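Long-range contacts in iron-sulfur cluster assembly scaffold protein NifU (Fervidobacterium islandicum, PDB 6A6F), which probably serves the SUF system as a scaffold or sulfur-accepting protein in iron-sulfur cluster assembly, and binds a zinc ion: residues Asn25-Glu30 with Tyr44-Gly49; Val53-Glu58 with Glu74-Lys79; Ser14-Phe19 with Ser68-Ile73; Leu85-Asn90 with Asn103-Ile108. All coordinates share one frame; numbering follows the deposited sequence.

How the interactions relate
From the N terminus, the chain first passes Ser14-Phe19, which pairs with helix 63-76 to close the widest loop, interaction 3. Within that loop lies all of interaction 1, the hairpin pairing of Asn25-Glu30 with Tyr44-Gly49. Strand 51-58 then adds to the sheet, and its Val53-Glu58 meets Glu74-Lys79 in interaction 2, which crosses interaction 3 because it opens inside that loop and closes beyond it. Interaction 4 comes after the others, joining helix 81-95 to the short helix 102-105. Backbone bonds join interaction 1 to interaction 2 in the sheet, helix 63-76 serves interactions 2 and 3, and Met87 and Ile108 carry the packing on to interaction 4.

Interaction 1. Residues Asn25-Glu30 with Tyr44-Gly49. With NI (nickel (II) ion), chain H.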
loop_
_atom_site.group_PDB
_atom_site.type_symbol
_atom_site.label_atom_id
_atom_site.label_comp_id
_atom_site.label_asym_id
_atom_site.label_seq_id
_atom_site.Cartn_x
_atom_site.Cartn_y
_atom_site.Cartn_z
ATOM N N ASN A 25 -20.918 12.341 7.915
ATOM C CA ASN A 25 -22.285 12.320 7.445
ATOM C C ASN A 25 -22.415 12.075 5.948
ATOM O O ASN A 25 -23.172 12.738 5.244
ATOM C CB ASN A 25 -22.989 13.618 7.841
ATOM C CG ASN A 25 -22.944 13.858 9.338
ATOM O OD1 ASN A 25 -23.258 12.973 10.100
ATOM N ND2 ASN A 25 -22.580 15.069 9.752
ATOM N N ALA A 26 -21.626 11.137 5.444
ATOM C CA ALA A 26 -21.667 10.770 4.048
ATOM C C ALA A 26 -23.077 10.340 3.690
ATOM O O ALA A 26 -23.773 9.786 4.495
ATOM C CB ALA A 26 -20.704 9.618 3.799
ATOM N N HIS A 27 -23.472 10.597 2.465
ATOM C CA HIS A 27 -24.739 10.180 1.964
ATOM C C HIS A 27 -24.705 8.688 1.678
ATOM O O HIS A 27 -25.724 8.012 1.718
ATOM C CB HIS A 27 -25.043 10.956 0.706
ATOM C CG HIS A 27 -25.187 12.422 0.940
ATOM N ND1 HIS A 27 -25.125 13.342 -0.072
ATOM C CD2 HIS A 27 -25.341 13.133 2.092
ATOM C CE1 HIS A 27 -25.279 14.556 0.434
ATOM N NE2 HIS A 27 -25.405 14.453 1.746
ATOM N N LYS A 28 -23.540 8.141 1.382
ATOM C CA LYS A 28 -23.451 6.688 1.176
ATOM C C LYS A 28 -22.024 6.227 1.539
ATOM O O LYS A 28 -21.061 6.923 1.228
ATOM C CB LYS A 28 -23.835 6.368 -0.270
ATOM C CG LYS A 28 -23.707 4.924 -0.711
ATOM C CD LYS A 28 -24.581 4.043 0.167
ATOM C CE LYS A 28 -24.556 2.615 -0.325
ATOM N NZ LYS A 28 -25.314 1.745 0.619
ATOM N N VAL A 29 -21.939 5.096 2.234
ATOM C CA VAL A 29 -20.693 4.454 2.595
ATOM C C VAL A 29 -20.779 3.010 2.131
ATOM O O VAL A 29 -21.741 2.320 2.502
ATOM C CB VAL A 29 -20.484 4.380 4.123
ATOM C CG1 VAL A 29 -19.152 3.708 4.437
ATOM C CG2 VAL A 29 -20.519 5.765 4.771
ATOM N N GLU A 30 -19.812 2.558 1.342
ATOM C CA GLU A 30 -19.793 1.161 0.849
ATOM C C GLU A 30 -18.425 0.511 1.014
ATOM O O GLU A 30 -17.405 1.077 0.616
ATOM C CB GLU A 30 -20.240 1.119 -0.616
ATOM C CG GLU A 30 -20.467 -0.291 -1.152
ATOM C CD GLU A 30 -21.787 -0.875 -0.699
ATOM O OE1 GLU A 30 -21.877 -2.091 -0.442
ATOM O OE2 GLU A 30 -22.729 -0.099 -0.590
ATOM N N TYR A 44 -16.676 6.599 0.524
ATOM C CA TYR A 44 -17.586 7.612 1.156
ATOM C C TYR A 44 -18.088 8.559 0.039
ATOM O O TYR A 44 -17.282 9.059 -0.716
ATOM C CB TYR A 44 -16.831 8.465 2.211
ATOM C CG TYR A 44 -16.397 7.653 3.387
ATOM C CD1 TYR A 44 -15.253 6.922 3.335
ATOM C CD2 TYR A 44 -17.190 7.559 4.541
ATOM C CE1 TYR A 44 -14.845 6.143 4.406
ATOM C CE2 TYR A 44 -16.806 6.758 5.600
ATOM C CZ TYR A 44 -15.626 6.055 5.504
ATOM O OH TYR A 44 -15.213 5.254 6.507
ATOM N N PHE A 45 -19.402 8.785 -0.079
ATOM C CA PHE A 45 -19.945 9.645 -1.129
ATOM C C PHE A 45 -20.732 10.827 -0.570
ATOM O O PHE A 45 -21.449 10.663 0.426
ATOM C CB PHE A 45 -20.915 8.864 -2.038
ATOM C CG PHE A 45 -20.284 7.718 -2.781
ATOM C CD1 PHE A 45 -20.147 6.494 -2.181
ATOM C CD2 PHE A 45 -19.883 7.875 -4.088
ATOM C CE1 PHE A 45 -19.596 5.429 -2.876
ATOM C CE2 PHE A 45 -19.316 6.835 -4.788
ATOM C CZ PHE A 45 -19.187 5.608 -4.178
ATOM N N LEU A 46 -20.610 11.981 -1.238
ATOM C CA LEU A 46 -21.600 13.052 -1.171
ATOM C C LEU A 46 -22.139 13.239 -2.574
ATOM O O LEU A 46 -21.339 13.305 -3.531
ATOM C CB LEU A 46 -21.029 14.415 -0.743
ATOM C CG LEU A 46 -20.521 14.502 0.700
ATOM C CD1 LEU A 46 -19.764 15.808 0.929
ATOM C CD2 LEU A 46 -21.648 14.422 1.715
ATOM N N PHE A 47 -23.459 13.453 -2.648
ATOM C CA PHE A 47 -24.218 13.664 -3.873
ATOM C C PHE A 47 -25.022 14.957 -3.772
ATOM O O PHE A 47 -25.380 15.405 -2.675
ATOM C CB PHE A 47 -25.266 12.552 -4.060
ATOM C CG PHE A 47 -24.721 11.128 -4.002
ATOM C CD1 PHE A 47 -23.789 10.706 -4.877
ATOM C CD2 PHE A 47 -25.232 10.224 -3.113
ATOM C CE1 PHE A 47 -23.302 9.382 -4.857
ATOM C CE2 PHE A 47 -24.768 8.916 -3.057
ATOM C CZ PHE A 47 -23.800 8.485 -3.945
ATOM N N ASP A 48 -25.371 15.491 -4.938
ATOM C CA ASP A 48 -26.340 16.560 -5.055
ATOM C C ASP A 48 -27.296 16.069 -6.134
ATOM O O ASP A 48 -27.069 16.251 -7.340
ATOM C CB ASP A 48 -25.677 17.869 -5.463
ATOM C CG ASP A 48 -26.678 19.027 -5.557
ATOM O OD1 ASP A 48 -27.853 18.845 -5.199
ATOM O OD2 ASP A 48 -26.285 20.121 -5.975
ATOM N N GLY A 49 -28.328 15.391 -5.681
ATOM C CA GLY A 49 -29.228 14.718 -6.571
ATOM C C GLY A 49 -28.460 13.615 -7.229
ATOM O O GLY A 49 -28.008 12.702 -6.548
HETATM NI NI NI H . -24.676 -0.514 0.244
HETATM O O HOH W 1 -24.408 -3.039 0.595
HETATM O O HOH W 2 -25.646 -0.199 -1.949
#
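Phe45 O accepts from His27 N at 2.9 Å and, weakly, from Lys28 N, the two residues opposite it, while Phe45 N returns a bond to Lys28 O at 2.8 Å. These bonds and the Phe45 ring make the tight part of the contact: a buried aromatic suits this place, where it lies beside Lys28 and packs on Leu131 of helix 118-135.

The solvent side begins with the exposed His27. Its imidazole extends the ladder with a side-chain acceptor: CG lies beside the backbone N (chi1 -64°), and ND1 takes the N-H of Phe47 at 3.1 Å, almost straight at 174° though tilted from the ring plane. Leu46 CD2 sits over the centre of one face of this ring, 3.8 Å from its centroid, a CH-pi contact made by one methyl of leucine's forked end. Val29, also exposed, runs side by side with Tyr44, its CG2 3.8 Å from Tyr44 CD2. Lys28, bent at chi2, starts beside the rings of Phe45 and Phe47 but leads its amine away to a nickel ion, with NZ 2.4 Å from the metal. The carboxylate oxygen OE2 of Glu30 coordinates the same nickel at 2.2 Å. Two waters add further ligands, and one of them also donates to Glu30 OE1. The whole is an antiparallel beta hairpin with a classic bulge, bearing a surface nickel site on its outer strand.

Interaction 2. Residues Val53-Glu58 with Glu74-Lys79; sequences VDVKFE and EQIIGK
Ile77 turns CG1 beside its backbone N (chi1 -77°) and keeps the chain extended, which brings CD1 up to the backbone at Asp54 and Val55; the same rotation leaves CG2 beside the carbonyl carbon, near Val53. The two branches therefore touch different residues. CG2 comes within 3.7 Å of Val53 O, whereas CD1 lies 3.9 Å from Val55 N and 4.0 Å from Asp54 OD1. Val55 slides past Ile77 in the opposite direction, its CG2 4.1 Å from Ile77 CG1, and the same methyl is 4.3 Å from Ile76 CD1. Beta-branched residues suit both sides, giving broad, stiff surfaces where helix 63-76 ends and the chain passes strand 51-58. An alanine at Ile77 would lose both arms and would probably leave a gap beside Val55 and the strand backbone.

A type II beta turn from Ile76 to Lys79 carries the chain away, closed by Lys79 N to Ile76 O at 3.0 Å, with Gly78 at a positive phi that a side chain would resist. Lys79 NZ also reaches Gln75 O, at 3.0 Å. Between strand and helix end, methyls meet apolar and polar atoms alike by van der Waals contact, implying an attachment that rests on shape, with a modest apolar core at Val55, Ile76 and Ile77.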
loop_
_atom_site.group_PDB
_atom_site.type_symbol
_atom_site.label_atom_id
_atom_site.label_comp_id
_atom_site.label_asym_id
_atom_site.label_seq_id
_atom_site.Cartn_x
_atom_site.Cartn_y
_atom_site.Cartn_z
ATOM N N VAL A 53 -20.668 14.718 -5.846
ATOM C CA VAL A 53 -19.996 15.936 -5.425
ATOM C C VAL A 53 -18.633 15.665 -4.765
ATOM O O VAL A 53 -17.703 16.411 -4.954
ATOM C CB VAL A 53 -20.875 16.688 -4.403
ATOM C CG1 VAL A 53 -20.164 17.922 -3.902
ATOM C CG2 VAL A 53 -22.189 17.077 -5.037
ATOM N N ASP A 54 -18.562 14.631 -3.945
ATOM C CA ASP A 54 -17.299 14.237 -3.310
ATOM C C ASP A 54 -17.218 12.751 -3.095
ATOM O O ASP A 54 -18.233 12.099 -2.859
ATOM C CB ASP A 54 -17.106 14.973 -1.983
ATOM C CG ASP A 54 -15.630 15.037 -1.543
ATOM O OD1 ASP A 54 -14.711 14.394 -2.161
ATOM O OD2 ASP A 54 -15.385 15.750 -0.559
ATOM N N VAL A 55 -16.004 12.218 -3.189
ATOM C CA VAL A 55 -15.737 10.844 -2.905
ATOM C C VAL A 55 -14.356 10.768 -2.165
ATOM O O VAL A 55 -13.396 11.371 -2.575
ATOM C CB VAL A 55 -15.705 9.979 -4.178
ATOM C CG1 VAL A 55 -15.712 8.525 -3.812
ATOM C CG2 VAL A 55 -16.910 10.233 -5.082
ATOM N N LYS A 56 -14.320 10.015 -1.093
ATOM C CA LYS A 56 -13.104 9.660 -0.402
ATOM C C LYS A 56 -13.087 8.119 -0.151
ATOM O O LYS A 56 -14.111 7.436 -0.233
ATOM C CB LYS A 56 -13.014 10.411 0.906
ATOM C CG LYS A 56 -12.780 11.881 0.751
ATOM C CD LYS A 56 -12.306 12.483 2.091
ATOM C CE LYS A 56 -12.169 13.978 1.920
ATOM N NZ LYS A 56 -11.300 14.266 0.758
ATOM N N PHE A 57 -11.913 7.575 0.142
ATOM C CA PHE A 57 -11.819 6.191 0.527
ATOM C C PHE A 57 -10.947 5.977 1.760
ATOM O O PHE A 57 -9.926 6.680 1.978
ATOM C CB PHE A 57 -11.310 5.359 -0.629
ATOM C CG PHE A 57 -9.847 5.421 -0.835
ATOM C CD1 PHE A 57 -9.269 6.503 -1.473
ATOM C CD2 PHE A 57 -9.031 4.415 -0.375
ATOM C CE1 PHE A 57 -7.889 6.571 -1.608
ATOM C CE2 PHE A 57 -7.655 4.480 -0.532
ATOM C CZ PHE A 57 -7.093 5.543 -1.157
ATOM N N GLU A 58 -11.341 4.976 2.516
ATOM C CA GLU A 58 -10.499 4.428 3.559
ATOM C C GLU A 58 -10.144 2.980 3.231
ATOM O O GLU A 58 -10.649 2.394 2.291
ATOM C CB GLU A 58 -11.169 4.577 4.941
ATOM C CG GLU A 58 -10.684 5.798 5.688
ATOM C CD GLU A 58 -9.184 5.721 6.073
ATOM O OE1 GLU A 58 -8.543 4.627 6.047
ATOM O OE2 GLU A 58 -8.640 6.782 6.415
ATOM N N GLU A 74 -10.906 10.448 -9.046
ATOM C CA GLU A 74 -10.550 11.646 -9.802
ATOM C C GLU A 74 -11.457 11.783 -11.033
ATOM O O GLU A 74 -11.804 12.888 -11.455
ATOM C CB GLU A 74 -9.080 11.553 -10.198
ATOM C CG GLU A 74 -8.576 12.627 -11.108
ATOM C CD GLU A 74 -7.182 12.273 -11.614
ATOM O OE1 GLU A 74 -7.097 11.524 -12.630
ATOM O OE2 GLU A 74 -6.205 12.704 -10.961
ATOM N N GLN A 75 -11.807 10.663 -11.644
ATOM C CA GLN A 75 -12.590 10.727 -12.852
ATOM C C GLN A 75 -14.106 10.861 -12.576
ATOM O O GLN A 75 -14.809 11.409 -13.415
ATOM C CB GLN A 75 -12.292 9.534 -13.752
ATOM C CG GLN A 75 -10.873 9.532 -14.319
ATOM C CD GLN A 75 -10.583 10.792 -15.116
ATOM O OE1 GLN A 75 -9.647 11.542 -14.825
ATOM N NE2 GLN A 75 -11.441 11.082 -16.049
ATOM N N ILE A 76 -14.615 10.351 -11.456
ATOM C CA ILE A 76 -16.060 10.369 -11.249
ATOM C C ILE A 76 -16.600 11.573 -10.533
ATOM O O ILE A 76 -17.811 11.822 -10.604
ATOM C CB ILE A 76 -16.639 9.123 -10.583
ATOM C CG1 ILE A 76 -16.166 8.933 -9.124
ATOM C CG2 ILE A 76 -16.371 7.895 -11.436
ATOM C CD1 ILE A 76 -16.614 7.624 -8.478
ATOM N N ILE A 77 -15.732 12.314 -9.820
ATOM C CA ILE A 77 -16.194 13.487 -9.115
ATOM C C ILE A 77 -16.728 14.476 -10.131
ATOM O O ILE A 77 -16.054 14.802 -11.079
ATOM C CB ILE A 77 -15.104 14.115 -8.225
ATOM C CG1 ILE A 77 -14.960 13.265 -6.964
ATOM C CG2 ILE A 77 -15.473 15.518 -7.778
ATOM C CD1 ILE A 77 -13.871 13.759 -6.032
ATOM N N GLY A 78 -17.926 14.976 -9.872
ATOM C CA GLY A 78 -18.577 15.935 -10.760
ATOM C C GLY A 78 -19.410 15.289 -11.852
ATOM O O GLY A 78 -20.098 15.978 -12.604
ATOM N N LYS A 79 -19.341 13.980 -12.002
ATOM C CA LYS A 79 -20.190 13.307 -12.985
ATOM C C LYS A 79 -21.503 12.917 -12.316
ATOM O O LYS A 79 -21.620 12.953 -11.081
ATOM C CB LYS A 79 -19.491 12.048 -13.482
ATOM C CG LYS A 79 -18.084 12.249 -14.071
ATOM C CD LYS A 79 -18.096 12.730 -15.510
ATOM C CE LYS A 79 -16.765 12.473 -16.231
ATOM N NZ LYS A 79 -15.685 13.309 -15.629
#

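Interaction 3. Residues Ser14-Phe19 with Ser68-Ile73; sequences SKLKKF and STNVMI
Phe19 lays one face of its ring against Ile73, whose CG2 stands 3.6 Å from the ring centroid and 18° off the normal, a CH-pi contact offset toward the rim. Lys18 CG covers the opposite face, so the ring is sandwiched between aliphatic carbons. Asn70 CG, anti to the carbonyl carbon (chi1 -80°), points the amide at the loop. Its OD1 lies at the ring's edge, 3.6 Å from Phe19 CD2, with the amide plane turned 43° from the ring. ND2 donates directly to Tyr13 O, helping to fix the rotation of the amide, and lies 3.8 Å from Leu16 CB.

Two waters complete the link between loop and amide. One accepts from Asn70 ND2 at 3.0 Å and donates to the carbonyls of Ser14 and Leu16; the other donates to Asn70 OD1 at 2.7 Å and accepts from Phe19 N at 2.9 Å. An asparagine suits this buried place because its amide offers a donor and an acceptor side by side, fitting a loop whose backbone presents both. The NifU-like fold here sets the loop after helix 8-14 along helix 63-76, on the side that also meets the sheet.

Farther out, Phe57 of strand 51-58 packs on both Asn70 and Ile73, while its backbone bonds to Phe19. On the loop's outer side, Lys17 NZ bonds to Gly38 O of the second subunit.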
loop_
_atom_site.group_PDB
_atom_site.type_symbol
_atom_site.label_atom_id
_atom_site.label_comp_id
_atom_site.label_asym_id
_atom_site.label_seq_id
_atom_site.Cartn_x
_atom_site.Cartn_y
_atom_site.Cartn_z
ATOM N N SER A 14 -0.955 5.241 -6.796
ATOM C CA SER A 14 -1.139 4.423 -5.583
ATOM C C SER A 14 -0.751 5.211 -4.337
ATOM O O SER A 14 -1.179 4.875 -3.264
ATOM C CB SER A 14 -0.258 3.153 -5.574
ATOM O OG SER A 14 1.131 3.517 -5.455
ATOM N N LYS A 15 0.082 6.226 -4.487
ATOM C CA LYS A 15 0.562 7.013 -3.366
ATOM C C LYS A 15 -0.261 8.261 -3.130
ATOM O O LYS A 15 -0.032 8.970 -2.141
ATOM C CB LYS A 15 2.016 7.454 -3.609
ATOM C CG LYS A 15 3.029 6.335 -3.447
ATOM C CD LYS A 15 4.454 6.854 -3.362
ATOM C CE LYS A 15 4.957 7.407 -4.706
ATOM N NZ LYS A 15 5.349 6.304 -5.625
ATOM N N LEU A 16 -1.222 8.536 -4.008
ATOM C CA LEU A 16 -1.990 9.779 -3.903
ATOM C C LEU A 16 -2.745 9.832 -2.576
ATOM O O LEU A 16 -3.341 8.840 -2.163
ATOM C CB LEU A 16 -2.959 9.883 -5.082
ATOM C CG LEU A 16 -3.443 11.244 -5.482
ATOM C CD1 LEU A 16 -2.267 12.071 -6.019
ATOM C CD2 LEU A 16 -4.534 11.123 -6.528
ATOM N N LYS A 17 -2.700 11.002 -1.928
ATOM C CA LYS A 17 -3.304 11.221 -0.634
ATOM C C LYS A 17 -4.588 12.031 -0.608
ATOM O O LYS A 17 -5.332 11.941 0.341
ATOM C CB LYS A 17 -2.318 12.001 0.263
ATOM C CG LYS A 17 -1.020 11.281 0.613
ATOM C CD LYS A 17 -1.283 9.879 1.117
ATOM C CE LYS A 17 0.015 9.257 1.628
ATOM N NZ LYS A 17 -0.227 7.870 2.117
ATOM N N LYS A 18 -4.837 12.838 -1.614
ATOM C CA LYS A 18 -5.945 13.810 -1.531
ATOM C C LYS A 18 -7.352 13.194 -1.409
ATOM O O LYS A 18 -8.219 13.844 -0.898
ATOM C CB LYS A 18 -5.895 14.746 -2.703
ATOM C CG LYS A 18 -6.117 14.038 -3.992
ATOM C CD LYS A 18 -5.316 14.725 -5.087
ATOM C CE LYS A 18 -5.741 16.150 -5.240
ATOM N NZ LYS A 18 -4.992 16.714 -6.378
ATOM N N PHE A 19 -7.544 11.917 -1.802
ATOM C CA PHE A 19 -8.851 11.250 -1.657
ATOM C C PHE A 19 -8.950 10.257 -0.529
ATOM O O PHE A 19 -9.974 9.600 -0.385
ATOM C CB PHE A 19 -9.331 10.589 -2.980
ATOM C CG PHE A 19 -9.222 11.464 -4.149
ATOM C CD1 PHE A 19 -9.745 12.723 -4.122
ATOM C CD2 PHE A 19 -8.498 11.063 -5.247
ATOM C CE1 PHE A 19 -9.584 13.568 -5.200
ATOM C CE2 PHE A 19 -8.329 11.876 -6.334
ATOM C CZ PHE A 19 -8.860 13.147 -6.294
ATOM N N SER A 68 -6.012 2.284 -8.842
ATOM C CA SER A 68 -7.331 2.209 -9.465
ATOM C C SER A 68 -8.381 3.029 -8.712
ATOM O O SER A 68 -9.092 3.783 -9.328
ATOM C CB SER A 68 -7.810 0.787 -9.612
ATOM O OG SER A 68 -9.038 0.732 -10.357
ATOM N N THR A 69 -8.434 2.902 -7.388
ATOM C CA THR A 69 -9.316 3.721 -6.548
ATOM C C THR A 69 -9.148 5.234 -6.752
ATOM O O THR A 69 -10.133 5.961 -6.913
ATOM C CB THR A 69 -9.117 3.407 -5.038
ATOM O OG1 THR A 69 -9.303 1.994 -4.809
ATOM C CG2 THR A 69 -10.140 4.175 -4.200
ATOM N N ASN A 70 -7.909 5.698 -6.768
ATOM C CA ASN A 70 -7.660 7.066 -6.901
ATOM C C ASN A 70 -8.004 7.571 -8.311
ATOM O O ASN A 70 -8.486 8.682 -8.444
ATOM C CB ASN A 70 -6.197 7.376 -6.559
ATOM C CG ASN A 70 -5.958 7.442 -5.063
ATOM O OD1 ASN A 70 -6.679 8.132 -4.371
ATOM N ND2 ASN A 70 -4.944 6.727 -4.560
ATOM N N VAL A 71 -7.697 6.805 -9.353
ATOM C CA VAL A 71 -7.993 7.246 -10.718
ATOM C C VAL A 71 -9.524 7.275 -10.862
ATOM O O VAL A 71 -10.062 8.217 -11.421
ATOM C CB VAL A 71 -7.307 6.404 -11.779
ATOM C CG1 VAL A 71 -7.788 6.762 -13.150
ATOM C CG2 VAL A 71 -5.785 6.592 -11.693
ATOM N N MET A 72 -10.198 6.299 -10.292
ATOM C CA MET A 72 -11.661 6.272 -10.325
ATOM C C MET A 72 -12.254 7.548 -9.712
ATOM O O MET A 72 -13.141 8.200 -10.337
ATOM C CB MET A 72 -12.219 5.060 -9.615
ATOM C CG MET A 72 -13.714 4.947 -9.615
ATOM S SD MET A 72 -14.354 3.642 -8.565
ATOM C CE MET A 72 -14.259 4.355 -6.914
ATOM N N ILE A 73 -11.795 7.880 -8.504
ATOM C CA ILE A 73 -12.346 9.019 -7.782
ATOM C C ILE A 73 -12.125 10.271 -8.578
ATOM O O ILE A 73 -13.023 11.074 -8.758
ATOM C CB ILE A 73 -11.747 9.133 -6.340
ATOM C CG1 ILE A 73 -12.308 7.959 -5.537
ATOM C CG2 ILE A 73 -12.074 10.498 -5.702
ATOM C CD1 ILE A 73 -11.651 7.767 -4.188
HETATM O O HOH W 3 -3.467 6.257 -1.971
HETATM O O HOH W 4 -5.820 9.625 -2.332
#

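Interaction 4. Residues Leu85-Asn90 with Asn103-Ile108; sequences LEMMKN and NVLGPI
Asn90 CB rests 3.6 Å from Leu105 CD2. CG then carries the amide past Val104, crossing that side chain at about a right angle, with ND2 3.7 Å from Val104 CG1. At the tip, chi1 of -82° folds the amide back over its own helix, where ND2 donates to Glu86 O at 2.9 Å and 160°, from above the carbonyl plane, opposite the face reached by Asn90 N. OD1 accepts from Asp101 N, so both the N and the O of the buried amide have a hydrogen-bond partner. Were the amide cut back to an alanine, Asp101 N would probably lose its acceptor and Val104 CG1 its neighbour.

Met87, long and unbranched, lies alongside and reaches both Val104 and Ile108. Its CG approaches Val104 O at 3.4 Å and Val104 CG1 at 3.7 Å, and SD comes 4.1 Å from Ile108 CD1; the same side chain also packs on Ile76 of helix 63-76. Val104 divides its methyls, CG1 going to Met87 and Asn90 while CG2 meets Glu86 OE1. Gly106, at positive phi, turns the chain so that Ile108 faces Met87. The chemistry is mainly van der Waals packing of methyls and methylenes, some against carbonyl and carboxylate oxygens, and its one buried amide ties helix 81-95 to Asp101 just ahead of the short helix.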
loop_
_atom_site.group_PDB
_atom_site.type_symbol
_atom_site.label_atom_id
_atom_site.label_comp_id
_atom_site.label_asym_id
_atom_site.label_seq_id
_atom_site.Cartn_x
_atom_site.Cartn_y
_atom_site.Cartn_z
ATOM N N LEU A 85 -21.548 4.982 -13.673
ATOM C CA LEU A 85 -21.879 3.584 -13.977
ATOM C C LEU A 85 -21.488 3.168 -15.402
ATOM O O LEU A 85 -21.084 2.036 -15.630
ATOM C CB LEU A 85 -23.371 3.323 -13.717
ATOM C CG LEU A 85 -23.734 3.298 -12.238
ATOM C CD1 LEU A 85 -25.249 3.359 -11.954
ATOM C CD2 LEU A 85 -23.145 2.054 -11.609
ATOM N N GLU A 86 -21.556 4.096 -16.342
ATOM C CA GLU A 86 -21.150 3.826 -17.712
ATOM C C GLU A 86 -19.625 3.709 -17.786
ATOM O O GLU A 86 -19.083 2.825 -18.473
ATOM C CB GLU A 86 -21.672 4.929 -18.639
ATOM C CG GLU A 86 -21.268 4.810 -20.111
ATOM C CD GLU A 86 -21.527 6.096 -20.891
ATOM O OE1 GLU A 86 -21.173 6.162 -22.103
ATOM O OE2 GLU A 86 -22.088 7.043 -20.282
ATOM N N MET A 87 -18.924 4.603 -17.084
ATOM C CA MET A 87 -17.468 4.442 -16.954
ATOM C C MET A 87 -17.117 3.106 -16.400
ATOM O O MET A 87 -16.298 2.384 -16.970
ATOM C CB MET A 87 -16.907 5.480 -16.021
ATOM C CG MET A 87 -16.011 6.456 -16.703
ATOM S SD MET A 87 -15.385 7.639 -15.476
ATOM C CE MET A 87 -16.908 8.540 -15.308
ATOM N N MET A 88 -17.753 2.768 -15.282
ATOM C CA MET A 88 -17.557 1.462 -14.654
ATOM C C MET A 88 -17.772 0.289 -15.622
ATOM O O MET A 88 -16.943 -0.627 -15.686
ATOM C CB MET A 88 -18.491 1.332 -13.464
ATOM C CG MET A 88 -18.328 0.072 -12.636
ATOM S SD MET A 88 -19.279 -1.389 -13.166
ATOM C CE MET A 88 -20.849 -0.695 -13.621
ATOM N N LYS A 89 -18.873 0.322 -16.382
ATOM C CA LYS A 89 -19.148 -0.751 -17.358
ATOM C C LYS A 89 -18.034 -0.861 -18.412
ATOM O O LYS A 89 -17.529 -1.957 -18.728
ATOM C CB LYS A 89 -20.536 -0.520 -18.000
ATOM C CG LYS A 89 -20.988 -1.633 -18.955
ATOM C CD LYS A 89 -21.952 -1.134 -20.049
ATOM C CE LYS A 89 -21.187 -0.467 -21.195
ATOM N NZ LYS A 89 -22.010 0.435 -22.055
ATOM N N ASN A 90 -17.614 0.273 -18.938
ATOM C CA ASN A 90 -16.454 0.305 -19.807
ATOM C C ASN A 90 -15.160 -0.253 -19.218
ATOM O O ASN A 90 -14.412 -0.941 -19.928
ATOM C CB ASN A 90 -16.220 1.691 -20.302
ATOM C CG ASN A 90 -17.104 2.012 -21.474
ATOM O OD1 ASN A 90 -16.777 1.657 -22.603
ATOM N ND2 ASN A 90 -18.213 2.691 -21.220
ATOM N N ASN A 103 -12.893 7.139 -25.018
ATOM C CA ASN A 103 -13.228 8.500 -24.627
ATOM C C ASN A 103 -13.945 8.558 -23.313
ATOM O O ASN A 103 -13.850 9.534 -22.627
ATOM C CB ASN A 103 -14.093 9.162 -25.688
ATOM C CG ASN A 103 -13.276 9.737 -26.820
ATOM O OD1 ASN A 103 -12.048 9.655 -26.831
ATOM N ND2 ASN A 103 -13.958 10.334 -27.783
ATOM N N VAL A 104 -14.719 7.541 -22.998
ATOM C CA VAL A 104 -15.362 7.444 -21.699
ATOM C C VAL A 104 -14.302 7.164 -20.603
ATOM O O VAL A 104 -14.419 7.660 -19.503
ATOM C CB VAL A 104 -16.422 6.328 -21.705
ATOM C CG1 VAL A 104 -16.920 6.017 -20.306
ATOM C CG2 VAL A 104 -17.595 6.718 -22.603
ATOM N N LEU A 105 -13.271 6.379 -20.919
ATOM C CA LEU A 105 -12.323 5.929 -19.910
ATOM C C LEU A 105 -11.273 6.937 -19.568
ATOM O O LEU A 105 -10.828 6.974 -18.425
ATOM C CB LEU A 105 -11.662 4.606 -20.296
ATOM C CG LEU A 105 -12.660 3.448 -20.184
ATOM C CD1 LEU A 105 -11.949 2.105 -20.381
ATOM C CD2 LEU A 105 -13.479 3.480 -18.874
ATOM N N GLY A 106 -10.848 7.714 -20.555
ATOM C CA GLY A 106 -9.727 8.609 -20.413
ATOM C C GLY A 106 -8.483 7.914 -19.849
ATOM O O GLY A 106 -8.027 6.878 -20.391
ATOM N N PRO A 107 -7.916 8.463 -18.745
ATOM C CA PRO A 107 -6.668 7.889 -18.203
ATOM C C PRO A 107 -6.881 6.486 -17.566
ATOM O O PRO A 107 -5.916 5.828 -17.245
ATOM C CB PRO A 107 -6.247 8.929 -17.151
ATOM C CG PRO A 107 -7.534 9.468 -16.658
ATOM C CD PRO A 107 -8.389 9.583 -17.921
ATOM N N ILE A 108 -8.119 6.035 -17.401
ATOM C CA ILE A 108 -8.380 4.711 -16.901
ATOM C C ILE A 108 -7.780 3.693 -17.891
ATOM O O ILE A 108 -7.424 2.561 -17.503
ATOM C CB ILE A 108 -9.868 4.470 -16.630
ATOM C CG1 ILE A 108 -10.394 5.469 -15.615
ATOM C CG2 ILE A 108 -10.120 3.042 -16.135
ATOM C CD1 ILE A 108 -11.913 5.542 -15.577
#